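Local coordinates for protein Alpha/beta hydrolase (Legionella pneumophila subsp. pneumophila str. Philadelphia 1, PDB 4EZI) that is of unknown biological function but adopts the alpha/beta-hydrolase fold, and may act as a hydrolase, possibly with triacylglycerol lipase activity, at residues Tyr221-Phe226 against Leu273-Pro278; Pro252-Gly257 against Leu265-Gln270. All blocks are in the same frame, centred on the assembly; numbering follows the deposited sequence. Where two conformers were deposited one is given.

Both interactions lie in the run of helices that joins strand 193-197 to strand 310-314 of the central sheet, the place where many alpha/beta hydrolases insert a cap; a helical cap is therefore the likely reading here. Their centres are 11 Å apart, and each is about 21 Å from the centre of the chain. Along the sequence, interaction 2 is nested within the loop that interaction 1 closes. The two are in direct contact: Pro269 CD lies 3.6 Å from Ile275 CG2, and the Met255 methyl CE is 3.9 Å from Ala223 CB. The ends of helices 247-254 and 261-267, and the loop after them, thus pack against helix 218-233 and each other.

Interaction 1: residues Tyr221-Phe226 against Leu273-Pro278; sequences YLAYFF and LLIFQP
Ile275 reaches Ala223 because its CG1 sits between the backbone N and the carbonyl carbon (chi1 72°) and the chain then runs on extended (chi2 166°), which brings CD1 to the helix surface. There CD1 meets Ala223 CB at 3.8 Å and Ala223 CA at 4.0 Å, so the small alanine lets the methyl come down close to the helix backbone. Phe276 CG lies beside the backbone N, anti to the carbonyl carbon, and this torsion sends its ring between Leu222 and Phe226, one helical turn apart. Its far corner does the touching: Phe276 CZ is 3.9 Å from Leu222 CB, which lies in the ring plane at the edge, and 3.8 Å from Phe226 CD2. The two ring planes stand at 89° with centroids 5.8 Å apart.

In the alpha/beta-hydrolase fold this region corresponds to a helical insertion after strand 193-197, probably the cap; here the N-terminal half of helix 218-233 receives the loop that leads into helix 278-285. Within each segment a neighbour backs the ring: Ile275 CG1 stands 3.6 Å above the Phe276 plane, offset toward the rim, while Phe225 CD2 lies over the centre of the Phe226 ring. No hydrogen bond spans the contact, and all five touching residues are buried. Phe280 of helix 278-285 meets the Phe226 ring edge-to-face, and Met211 of helix 203-212 touches both Leu222 and Phe276. A bound di(hydroxyethyl)ether molecule lies about 4 Å from the Leu222 side chain.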
ATOM      1  N   TYR A 221      -2.350  14.151   4.328  1.00  6.50           N
ATOM      2  CA  TYR A 221      -1.305  13.157   4.468  1.00  6.83           C
ATOM      3  C   TYR A 221      -0.378  13.504   5.645  1.00  6.15           C
ATOM      4  O   TYR A 221       0.032  12.639   6.419  1.00  6.84           O
ATOM      5  CB  TYR A 221      -0.461  13.062   3.202  1.00  6.82           C
ATOM      6  CG  TYR A 221      -1.123  12.598   1.929  1.00  6.92           C
ATOM      7  CD1 TYR A 221      -2.095  11.619   1.928  1.00  7.71           C
ATOM      8  CD2 TYR A 221      -0.710  13.094   0.718  1.00  7.73           C
ATOM      9  CE1 TYR A 221      -2.633  11.133   0.734  1.00  8.53           C
ATOM     10  CE2 TYR A 221      -1.237  12.629  -0.480  1.00  7.93           C
ATOM     11  CZ  TYR A 221      -2.222  11.649  -0.456  1.00  7.92           C
ATOM     12  OH  TYR A 221      -2.741  11.168  -1.633  1.00  8.96           O
ATOM     13  N   LEU A 222       0.052  14.758   5.716  1.00  5.96           N
ATOM     14  CA  LEU A 222       1.009  15.161   6.748  1.00  6.66           C
ATOM     15  C   LEU A 222       0.386  15.130   8.126  1.00  6.54           C
ATOM     16  O   LEU A 222       1.042  14.745   9.095  1.00  6.95           O
ATOM     17  CB  LEU A 222       1.597  16.546   6.442  1.00  7.70           C
ATOM     18  CG  LEU A 222       2.516  16.557   5.218  1.00  7.77           C
ATOM     19  CD1 LEU A 222       2.825  17.996   4.825  1.00 13.21           C
ATOM     20  CD2 LEU A 222       3.798  15.772   5.433  1.00 16.29           C
ATOM     21  N   ALA A 223      -0.866  15.558   8.221  1.00  6.02           N
ATOM     22  CA  ALA A 223      -1.584  15.481   9.497  1.00  7.07           C
ATOM     23  C   ALA A 223      -1.639  14.012   9.983  1.00  6.31           C
ATOM     24  O   ALA A 223      -1.308  13.705  11.132  1.00  6.98           O
ATOM     25  CB  ALA A 223      -2.985  16.041   9.318  1.00  7.93           C
ATOM     26  N   TYR A 224      -2.008  13.120   9.076  1.00  6.19           N
ATOM     27  CA  TYR A 224      -2.095  11.696   9.418  1.00  6.31           C
ATOM     28  C   TYR A 224      -0.735  11.160   9.848  1.00  6.25           C
ATOM     29  O   TYR A 224      -0.585  10.448  10.846  1.00  6.78           O
ATOM     30  CB  TYR A 224      -2.629  10.944   8.196  1.00  7.15           C
ATOM     31  CG  TYR A 224      -3.230   9.559   8.332  1.00  7.13           C
ATOM     32  CD1 TYR A 224      -3.520   8.970   9.552  1.00  9.26           C
ATOM     33  CD2 TYR A 224      -3.599   8.875   7.194  1.00  8.67           C
ATOM     34  CE1 TYR A 224      -4.195   7.764   9.617  1.00 10.46           C
ATOM     35  CE2 TYR A 224      -4.291   7.654   7.260  1.00  8.69           C
ATOM     36  CZ  TYR A 224      -4.574   7.101   8.465  1.00  8.48           C
ATOM     37  OH  TYR A 224      -5.276   5.924   8.539  1.00 10.12           O
ATOM     38  N   PHE A 225       0.298  11.502   9.078  1.00  6.08           N
ATOM     39  CA  PHE A 225       1.604  10.964   9.322  1.00  6.72           C
ATOM     40  C   PHE A 225       2.159  11.370  10.687  1.00  6.24           C
ATOM     41  O   PHE A 225       2.591  10.538  11.468  1.00  6.34           O
ATOM     42  CB  PHE A 225       2.595  11.377   8.205  1.00  6.74           C
ATOM     43  CG  PHE A 225       3.969  10.803   8.411  1.00  7.07           C
ATOM     44  CD1 PHE A 225       4.214   9.469   8.132  1.00  8.13           C
ATOM     45  CD2 PHE A 225       4.990  11.555   8.959  1.00  7.78           C
ATOM     46  CE1 PHE A 225       5.425   8.890   8.378  1.00  9.16           C
ATOM     47  CE2 PHE A 225       6.221  10.966   9.202  1.00  9.06           C
ATOM     48  CZ  PHE A 225       6.433   9.637   8.907  1.00  9.21           C
ATOM     49  N   PHE A 226       2.170  12.666  10.964  1.00  6.16           N
ATOM     50  CA  PHE A 226       2.746  13.119  12.222  1.00  6.19           C
ATOM     51  C   PHE A 226       1.865  12.806  13.419  1.00  6.09           C
ATOM     52  O   PHE A 226       2.370  12.532  14.510  1.00  6.98           O
ATOM     53  CB  PHE A 226       3.174  14.594  12.149  1.00  7.39           C
ATOM     54  CG  PHE A 226       4.374  14.802  11.268  1.00  6.97           C
ATOM     55  CD1 PHE A 226       5.619  14.353  11.674  1.00  7.73           C
ATOM     56  CD2 PHE A 226       4.249  15.393  10.051  1.00  7.93           C
ATOM     57  CE1 PHE A 226       6.742  14.513  10.860  1.00  8.65           C
ATOM     58  CE2 PHE A 226       5.363  15.567   9.231  1.00  8.69           C
ATOM     59  CZ  PHE A 226       6.600  15.118   9.630  1.00  8.82           C
ATOM     60  N   LEU A 273       1.613  24.167   5.810  1.00  8.71           N
ATOM     61  CA  LEU A 273       2.330  24.925   6.821  1.00  8.86           C
ATOM     62  C   LEU A 273       1.390  25.501   7.869  1.00  8.30           C
ATOM     63  O   LEU A 273       1.804  25.718   9.012  1.00 10.19           O
ATOM     64  CB  LEU A 273       3.170  26.035   6.193  1.00  9.89           C
ATOM     65  CG  LEU A 273       4.276  25.539   5.257  1.00 12.64           C
ATOM     66  CD1 LEU A 273       5.024  26.700   4.624  1.00 15.58           C
ATOM     67  CD2 LEU A 273       5.245  24.619   5.957  1.00 16.80           C
ATOM     68  N   LEU A 274       0.118  25.720   7.521  1.00  8.84           N
ATOM     69  CA  LEU A 274      -0.841  26.338   8.456  1.00  9.20           C
ATOM     70  C   LEU A 274      -1.225  25.385   9.592  1.00  9.14           C
ATOM     71  O   LEU A 274      -1.691  25.863  10.634  1.00 10.09           O
ATOM     72  CB  LEU A 274      -2.082  26.826   7.709  1.00 10.16           C
ATOM     73  CG  LEU A 274      -1.876  28.046   6.824  1.00 13.10           C
ATOM     74  CD1 LEU A 274      -3.086  28.246   5.938  1.00 16.92           C
ATOM     75  CD2 LEU A 274      -1.574  29.276   7.686  1.00 19.40           C
ATOM     76  N   ILE A 275      -1.013  24.077   9.450  1.00  7.43           N
ATOM     77  CA  ILE A 275      -1.353  23.162  10.555  1.00  7.77           C
ATOM     78  C   ILE A 275      -0.211  22.953  11.536  1.00  6.98           C
ATOM     79  O   ILE A 275      -0.413  22.328  12.567  1.00  7.74           O
ATOM     80  CB  ILE A 275      -1.918  21.802  10.097  1.00  7.65           C
ATOM     81  CG1 ILE A 275      -0.854  20.893   9.459  1.00  7.32           C
ATOM     82  CG2 ILE A 275      -3.175  22.041   9.226  1.00  8.85           C
ATOM     83  CD1 ILE A 275      -1.312  19.440   9.315  1.00  8.85           C
ATOM     84  N   PHE A 276       0.984  23.461  11.224  1.00  6.69           N
ATOM     85  CA  PHE A 276       2.160  23.181  12.046  1.00  6.97           C
ATOM     86  C   PHE A 276       2.657  24.406  12.761  1.00  6.93           C
ATOM     87  O   PHE A 276       2.590  25.520  12.255  1.00  8.24           O
ATOM     88  CB  PHE A 276       3.317  22.654  11.171  1.00  8.00           C
ATOM     89  CG  PHE A 276       3.055  21.294  10.578  1.00  7.59           C
ATOM     90  CD1 PHE A 276       2.997  20.189  11.390  1.00  9.32           C
ATOM     91  CD2 PHE A 276       2.843  21.136   9.208  1.00  7.77           C
ATOM     92  CE1 PHE A 276       2.738  18.938  10.871  1.00  8.43           C
ATOM     93  CE2 PHE A 276       2.573  19.900   8.692  1.00  9.94           C
ATOM     94  CZ  PHE A 276       2.525  18.789   9.501  1.00  9.65           C
ATOM     95  N   GLN A 277       3.267  24.193  13.917  1.00  7.24           N
ATOM     96  CA  GLN A 277       4.107  25.241  14.492  1.00  7.61           C
ATOM     97  C   GLN A 277       5.276  25.502  13.537  1.00  8.76           C
ATOM     98  O   GLN A 277       5.869  24.570  13.036  1.00  8.77           O
ATOM     99  CB  GLN A 277       4.647  24.838  15.851  1.00  8.42           C
ATOM    100  CG  GLN A 277       3.603  24.960  16.962  1.00 10.05           C
ATOM    101  CD  GLN A 277       3.122  26.422  17.155  1.00  9.10           C
ATOM    102  OE1 GLN A 277       3.855  27.354  16.796  1.00 13.94           O
ATOM    103  NE2 GLN A 277       1.931  26.614  17.703  1.00 12.08           N
ATOM    104  N   PRO A 278       5.629  26.777  13.297  1.00 10.34           N
ATOM    105  CA  PRO A 278       6.719  27.037  12.352  1.00 12.20           C
ATOM    106  C   PRO A 278       8.071  26.425  12.723  1.00 11.00           C
ATOM    107  O   PRO A 278       8.793  25.978  11.851  1.00 12.73           O
ATOM    108  CB  PRO A 278       6.797  28.563  12.322  1.00 14.34           C
ATOM    109  CG  PRO A 278       5.447  29.017  12.612  1.00 16.62           C
ATOM    110  CD  PRO A 278       4.868  28.002  13.581  1.00 12.26           C
TER

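Interaction 2: residues Pro252-Gly257 against Leu265-Gln270; sequences PELMDG and LQALPQ
Leu254 carries the whole apolar contact: its CD1 meets both Ala267 and Leu268, its CD2 only Ala267. Ala267 CB is 3.9 Å from both Leu254 CD1 and Leu254 CD2, so it faces the fork of the leucine evenly. Leu254 and Leu268 reach toward each other tip to tip, with Leu268 CD2 3.8 Å from Leu254 CD1. Both leucines hold CG anti to the carbonyl carbon (chi1 -64° in Leu254), and in Leu254 the chain runs on extended to CD1 (chi2 172°), which helps the branches meet although the closest alpha carbons, Leu254 CA and Ala267 CA, are 8.3 Å apart.

No hydrogen bond crosses the contact. Within the connection, Asp256 N bonds to Glu253 O at 3.2 Å, and Asp256 OD1 takes Tyr258 N and His259 ND1, tying down the turn toward the next helix. Beyond it, Pro269 O is hydrogen-bonded to Thr219 OG1.

The contact joins the C-terminal ends of helices 247-254 and 261-267. Leu268 also packs on Tyr247 and Ile251 of the former, while the selenomethionine side chain of Met255 lies on Tyr224 and Tyr227, placing Met255 against helix 218-233.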
ATOM      1  N   PRO A 252      -6.820  14.948  15.760  1.00  8.23           N
ATOM      2  CA  PRO A 252      -7.227  13.672  16.391  1.00  9.09           C
ATOM      3  C   PRO A 252      -8.676  13.276  16.149  1.00 10.09           C
ATOM      4  O   PRO A 252      -8.965  12.093  15.957  1.00 12.36           O
ATOM      5  CB  PRO A 252      -6.948  13.912  17.880  1.00 10.95           C
ATOM      6  CG  PRO A 252      -5.820  14.900  17.881  1.00 11.07           C
ATOM      7  CD  PRO A 252      -6.058  15.806  16.688  1.00  9.01           C
ATOM      8  N   GLU A 253      -9.574  14.254  16.104  1.00 10.40           N
ATOM      9  CA  GLU A 253     -10.976  13.996  15.779  1.00 10.74           C
ATOM     10  C   GLU A 253     -11.138  13.521  14.325  1.00 10.06           C
ATOM     11  O   GLU A 253     -11.789  12.507  14.032  1.00 11.41           O
ATOM     12  CB  GLU A 253     -11.867  15.244  15.926  0.50 13.81           C
ATOM     13  CG  GLU A 253     -11.836  16.078  17.208  0.50 21.67           C
ATOM     14  CD  GLU A 253     -12.477  17.466  16.977  0.50 26.53           C
ATOM     15  OE1 GLU A 253     -13.473  17.543  16.223  0.50 28.59           O
ATOM     16  OE2 GLU A 253     -11.996  18.486  17.524  0.50 23.66           O
ATOM     17  N   LEU A 254     -10.532  14.250  13.401  1.00  8.35           N
ATOM     18  CA  LEU A 254     -10.636  13.913  11.984  1.00  8.85           C
ATOM     19  C   LEU A 254     -10.081  12.542  11.671  1.00  8.68           C
ATOM     20  O   LEU A 254     -10.540  11.902  10.716  1.00 10.40           O
ATOM     21  CB  LEU A 254      -9.914  14.938  11.125  1.00  8.81           C
ATOM     22  CG  LEU A 254     -10.485  16.356  11.157  1.00  9.18           C
ATOM     23  CD1 LEU A 254      -9.549  17.309  10.401  1.00 11.01           C
ATOM     24  CD2 LEU A 254     -11.919  16.432  10.637  1.00 11.21           C
HETATM   25  N   MSE A 255      -9.071  12.116  12.443  1.00  8.72           N
HETATM   26  CA  MSE A 255      -8.414  10.849  12.206  1.00  8.13           C
HETATM   27  C   MSE A 255      -8.967   9.696  13.014  1.00  9.17           C
HETATM   28  O   MSE A 255      -8.305   8.687  13.141  1.00 11.52           O
HETATM   29  CB  MSE A 255      -6.886  10.974  12.415  1.00  9.58           C
HETATM   30  CG  MSE A 255      -6.220  12.053  11.585  1.00 10.35           C
HETATM   31 SE   MSE A 255      -6.261  11.681   9.733  0.75 11.67          SE
HETATM   32  CE  MSE A 255      -5.999  13.519   9.056  1.00 14.59           C
ATOM     33  N   ASP A 256     -10.215   9.810  13.468  1.00  8.62           N
ATOM     34  CA  ASP A 256     -10.816   8.792  14.326  1.00  8.78           C
ATOM     35  C   ASP A 256     -11.260   7.540  13.583  1.00  8.69           C
ATOM     36  O   ASP A 256     -11.667   6.582  14.228  1.00 10.53           O
ATOM     37  CB  ASP A 256     -11.959   9.398  15.149  1.00  9.38           C
ATOM     38  CG  ASP A 256     -13.174   9.801  14.319  1.00  9.11           C
ATOM     39  OD1 ASP A 256     -13.174   9.699  13.074  1.00  9.06           O
ATOM     40  OD2 ASP A 256     -14.161  10.300  14.953  1.00 12.29           O
ATOM     41  N   GLY A 257     -11.193   7.534  12.260  1.00  8.18           N
ATOM     42  CA  GLY A 257     -11.603   6.415  11.442  1.00  7.79           C
ATOM     43  C   GLY A 257     -13.032   6.484  10.933  1.00  8.02           C
ATOM     44  O   GLY A 257     -13.452   5.601  10.183  1.00  8.07           O
ATOM     45  N   LEU A 265     -10.606  16.554   4.096  1.00  9.59           N
ATOM     46  CA  LEU A 265      -9.958  17.495   3.200  1.00 11.35           C
ATOM     47  C   LEU A 265     -10.568  18.891   3.307  1.00 11.23           C
ATOM     48  O   LEU A 265      -9.852  19.884   3.249  1.00 14.23           O
ATOM     49  CB  LEU A 265     -10.014  16.991   1.753  1.00 11.83           C
ATOM     50  CG  LEU A 265      -9.230  15.712   1.503  1.00 12.69           C
ATOM     51  CD1 LEU A 265      -9.508  15.209   0.121  1.00 15.60           C
ATOM     52  CD2 LEU A 265      -7.737  15.941   1.668  1.00 14.16           C
ATOM     53  N   GLN A 266     -11.873  18.973   3.509  1.00 11.41           N
ATOM     54  CA  GLN A 266     -12.537  20.267   3.656  0.50 12.49           C
ATOM     55  C   GLN A 266     -12.212  20.967   4.983  1.00 11.36           C
ATOM     56  O   GLN A 266     -12.167  22.202   5.036  1.00 14.76           O
ATOM     57  CB  GLN A 266     -14.041  20.084   3.491  0.50 14.48           C
ATOM     58  CG  GLN A 266     -14.831  21.377   3.332  0.50 20.33           C
ATOM     59  CD  GLN A 266     -14.353  22.251   2.172  0.50 25.76           C
ATOM     60  OE1 GLN A 266     -13.998  21.756   1.100  0.50 27.41           O
ATOM     61  NE2 GLN A 266     -14.345  23.563   2.390  0.50 28.79           N
ATOM     62  N   ALA A 267     -11.963  20.203   6.044  1.00 10.38           N
ATOM     63  CA  ALA A 267     -11.672  20.756   7.378  1.00 10.42           C
ATOM     64  C   ALA A 267     -10.258  21.283   7.513  1.00 10.52           C
ATOM     65  O   ALA A 267      -9.989  22.018   8.448  1.00 13.40           O
ATOM     66  CB  ALA A 267     -11.927  19.699   8.445  1.00 11.07           C
ATOM     67  N   LEU A 268      -9.344  20.868   6.648  1.00  9.63           N
ATOM     68  CA  LEU A 268      -7.942  21.225   6.770  1.00  9.99           C
ATOM     69  C   LEU A 268      -7.580  22.239   5.695  1.00  9.99           C
ATOM     70  O   LEU A 268      -8.060  22.167   4.555  1.00 12.12           O
ATOM     71  CB  LEU A 268      -7.081  19.969   6.594  1.00 10.16           C
ATOM     72  CG  LEU A 268      -7.210  18.953   7.738  1.00  9.69           C
ATOM     73  CD1 LEU A 268      -6.410  17.705   7.376  1.00 12.84           C
ATOM     74  CD2 LEU A 268      -6.800  19.526   9.104  1.00 13.26           C
ATOM     75  N   PRO A 269      -6.657  23.147   6.013  1.00  9.12           N
ATOM     76  CA  PRO A 269      -6.199  24.077   4.977  1.00 10.46           C
ATOM     77  C   PRO A 269      -5.425  23.368   3.862  1.00  9.57           C
ATOM     78  O   PRO A 269      -4.834  22.322   4.077  1.00 11.20           O
ATOM     79  CB  PRO A 269      -5.276  25.026   5.738  1.00 11.51           C
ATOM     80  CG  PRO A 269      -4.787  24.248   6.883  1.00 12.37           C
ATOM     81  CD  PRO A 269      -5.893  23.292   7.263  1.00 10.13           C
ATOM     82  N   GLN A 270      -5.426  23.965   2.686  1.00  9.83           N
ATOM     83  CA  GLN A 270      -4.665  23.417   1.572  1.00 10.11           C
ATOM     84  C   GLN A 270      -3.153  23.578   1.720  1.00  8.61           C
ATOM     85  O   GLN A 270      -2.407  22.742   1.223  1.00  9.55           O
ATOM     86  CB  GLN A 270      -5.174  23.966   0.249  1.00 12.42           C
ATOM     87  CG  GLN A 270      -6.451  23.229  -0.198  1.00 15.54           C
ATOM     88  CD  GLN A 270      -6.157  21.846  -0.789  1.00 17.13           C
ATOM     89  OE1 GLN A 270      -5.513  21.757  -1.840  1.00 20.61           O
ATOM     90  NE2 GLN A 270      -6.584  20.760  -0.089  1.00 13.86           N
TER